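Side-chain contact in uncharacterized protein (Staphylococcus aureus, PDB 4YBV), which probably hydrolyses thioesters, as a hot dog fold enzyme of the thioesterase superfamily: residues A[27-31]-A[32-36]. The protein carries 1 engineered substitution. Numbering follows the deposited sequence.
Sequences MPVTD and KVKAP. Engineered in segment 32-36: A35 (natural residue Gln).
K34 folds back over the turn that T30 and D31 begin. Its CG lies 3.2 Å from T30 O. The chain runs on extended, and its CE ends up 4.2 Å from V29 CG1. The V29 side chain crosses it at about a right angle, with only the CG1 methyl meeting it. D31 crosses the same lysine at a slant. Its OD1 stands 4.0 Å from K34 NZ, too far for a salt bridge, though the opposite charges may still attract. K34 NZ makes a weak hydrogen bond to K82 O.

The V33 side chain turns back toward T30. With chi1 at -69°, its CG2 sits between the backbone N and the carbonyl carbon, and this methyl comes 3.4 Å from T30 O. V33 also packs on F11, L40 and A44, the last on helix 42-60. T30 and K32 lie side by side and point the same way, with T30 OG1 3.5 Å from K32 CB. The K32 chain then bends and leads away, and its NZ hydrogen-bonds to T10 O of the same chain.

Two successive i to i+3 backbone bonds hold the turn: V33 N to T30 O (3.1 Å) and K34 N to D31 O (3.2 Å). H6 of the second subunit packs on D31 and K34. This is a short 3-10 type turn in the loop that leads from strand 22-28 to the central helix 42-60 of the hot dog fold.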
ATOM      1  N   MET A  27     -20.600  12.288   0.778  1.00 21.48           N
ATOM      2  CA  MET A  27     -20.993  12.549   2.166  1.00 22.03           C
ATOM      3  C   MET A  27     -20.595  13.950   2.529  1.00 22.41           C
ATOM      4  O   MET A  27     -19.652  14.485   1.937  1.00 24.52           O
ATOM      5  CB  MET A  27     -20.349  11.521   3.124  1.00 18.82           C
ATOM      6  CG  MET A  27     -18.852  11.730   3.327  1.00 24.69           C
ATOM      7  SD  MET A  27     -18.077  10.418   4.347  1.00 23.36           S
ATOM      8  CE  MET A  27     -16.484  11.108   4.605  1.00 24.61           C
ATOM      9  N   PRO A  28     -21.322  14.574   3.483  1.00 24.05           N
ATOM     10  CA  PRO A  28     -21.002  15.934   3.952  1.00 26.06           C
ATOM     11  C   PRO A  28     -19.787  15.982   4.881  1.00 26.32           C
ATOM     12  O   PRO A  28     -19.616  15.107   5.711  1.00 26.39           O
ATOM     13  CB  PRO A  28     -22.255  16.352   4.728  1.00 29.45           C
ATOM     14  CG  PRO A  28     -22.854  15.066   5.216  1.00 24.35           C
ATOM     15  CD  PRO A  28     -22.555  14.052   4.107  1.00 25.37           C
ATOM     16  N   VAL A  29     -18.975  17.018   4.750  1.00 28.16           N
ATOM     17  CA  VAL A  29     -17.858  17.205   5.663  1.00 24.92           C
ATOM     18  C   VAL A  29     -18.393  17.965   6.862  1.00 33.99           C
ATOM     19  O   VAL A  29     -18.603  19.182   6.781  1.00 29.97           O
ATOM     20  CB  VAL A  29     -16.711  17.963   5.003  1.00 23.33           C
ATOM     21  CG1 VAL A  29     -15.569  18.202   6.012  1.00 23.11           C
ATOM     22  CG2 VAL A  29     -16.221  17.208   3.795  1.00 26.11           C
ATOM     23  N   THR A  30     -18.644  17.243   7.957  1.00 31.80           N
ATOM     24  CA  THR A  30     -19.206  17.833   9.174  1.00 35.41           C
ATOM     25  C   THR A  30     -18.210  17.704  10.327  1.00 36.76           C
ATOM     26  O   THR A  30     -17.215  17.004  10.186  1.00 27.90           O
ATOM     27  CB  THR A  30     -20.547  17.159   9.547  1.00 38.45           C
ATOM     28  OG1 THR A  30     -20.327  15.782   9.880  1.00 38.68           O
ATOM     29  CG2 THR A  30     -21.522  17.229   8.367  1.00 33.07           C
ATOM     30  N   ASP A  31     -18.461  18.402  11.446  1.00 33.94           N
ATOM     31  CA  ASP A  31     -17.584  18.342  12.617  1.00 32.97           C
ATOM     32  C   ASP A  31     -17.370  16.893  13.029  1.00 28.11           C
ATOM     33  O   ASP A  31     -16.272  16.523  13.416  1.00 32.10           O
ATOM     34  CB  ASP A  31     -18.160  19.133  13.807  1.00 36.38           C
ATOM     35  CG  ASP A  31     -18.159  20.647  13.580  1.00 41.17           C
ATOM     36  OD1 ASP A  31     -17.208  21.187  12.966  1.00 39.67           O
ATOM     37  OD2 ASP A  31     -19.130  21.298  14.012  1.00 49.44           O
ATOM     38  N   LYS A  32     -18.436  16.094  12.944  1.00 29.12           N
ATOM     39  CA  LYS A  32     -18.426  14.659  13.255  1.00 29.85           C
ATOM     40  C   LYS A  32     -17.333  13.824  12.580  1.00 29.45           C
ATOM     41  O   LYS A  32     -16.885  12.840  13.169  1.00 25.91           O
ATOM     42  CB  LYS A  32     -19.784  14.017  12.889  1.00 33.76           C
ATOM     43  CG  LYS A  32     -20.713  13.804  14.080  1.00 42.40           C
ATOM     44  CD  LYS A  32     -22.141  13.461  13.640  1.00 39.89           C
ATOM     45  CE  LYS A  32     -22.227  12.156  12.886  1.00 38.90           C
ATOM     46  NZ  LYS A  32     -23.610  11.962  12.349  1.00 47.14           N
ATOM     47  N   VAL A  33     -16.936  14.186  11.355  1.00 25.62           N
ATOM     48  CA  VAL A  33     -15.950  13.400  10.594  1.00 22.44           C
ATOM     49  C   VAL A  33     -14.648  14.173  10.374  1.00 24.91           C
ATOM     50  O   VAL A  33     -13.787  13.754   9.587  1.00 23.45           O
ATOM     51  CB  VAL A  33     -16.526  12.952   9.205  1.00 22.75           C
ATOM     52  CG1 VAL A  33     -17.601  11.935   9.385  1.00 23.22           C
ATOM     53  CG2 VAL A  33     -17.068  14.138   8.429  1.00 22.76           C
ATOM     54  N   LYS A  34     -14.477  15.302  11.059  1.00 21.30           N
ATOM     55  CA  LYS A  34     -13.226  16.028  10.939  1.00 25.18           C
ATOM     56  C   LYS A  34     -12.144  15.414  11.866  1.00 25.35           C
ATOM     57  O   LYS A  34     -12.456  14.753  12.828  1.00 22.60           O
ATOM     58  CB  LYS A  34     -13.418  17.514  11.277  1.00 24.32           C
ATOM     59  CG  LYS A  34     -14.268  18.248  10.285  1.00 28.13           C
ATOM     60  CD  LYS A  34     -14.329  19.752  10.584  1.00 32.51           C
ATOM     61  CE  LYS A  34     -15.154  20.487   9.508  1.00 30.60           C
ATOM     62  NZ  LYS A  34     -15.035  21.973   9.672  1.00 39.04           N
ATOM     63  N   ALA A  35     -10.908  15.764  11.607  1.00 23.36           N
ATOM     64  CA  ALA A  35      -9.809  15.509  12.464  1.00 26.70           C
ATOM     65  C   ALA A  35      -9.937  16.744  13.386  1.00 31.88           C
ATOM     66  O   ALA A  35     -10.591  17.671  13.034  1.00 29.82           O
ATOM     67  CB  ALA A  35      -8.509  15.543  11.717  1.00 25.59           C
ATOM     68  N   PRO A  36      -9.272  16.779  14.527  1.00 33.14           N
ATOM     69  CA  PRO A  36      -9.392  17.949  15.410  1.00 30.72           C
ATOM     70  C   PRO A  36      -8.842  19.276  14.853  1.00 33.23           C
ATOM     71  O   PRO A  36      -9.201  20.327  15.363  1.00 40.40           O
ATOM     72  CB  PRO A  36      -8.611  17.525  16.655  1.00 30.39           C
ATOM     73  CG  PRO A  36      -8.681  16.039  16.644  1.00 31.30           C
ATOM     74  CD  PRO A  36      -8.585  15.665  15.197  1.00 26.46           C
TER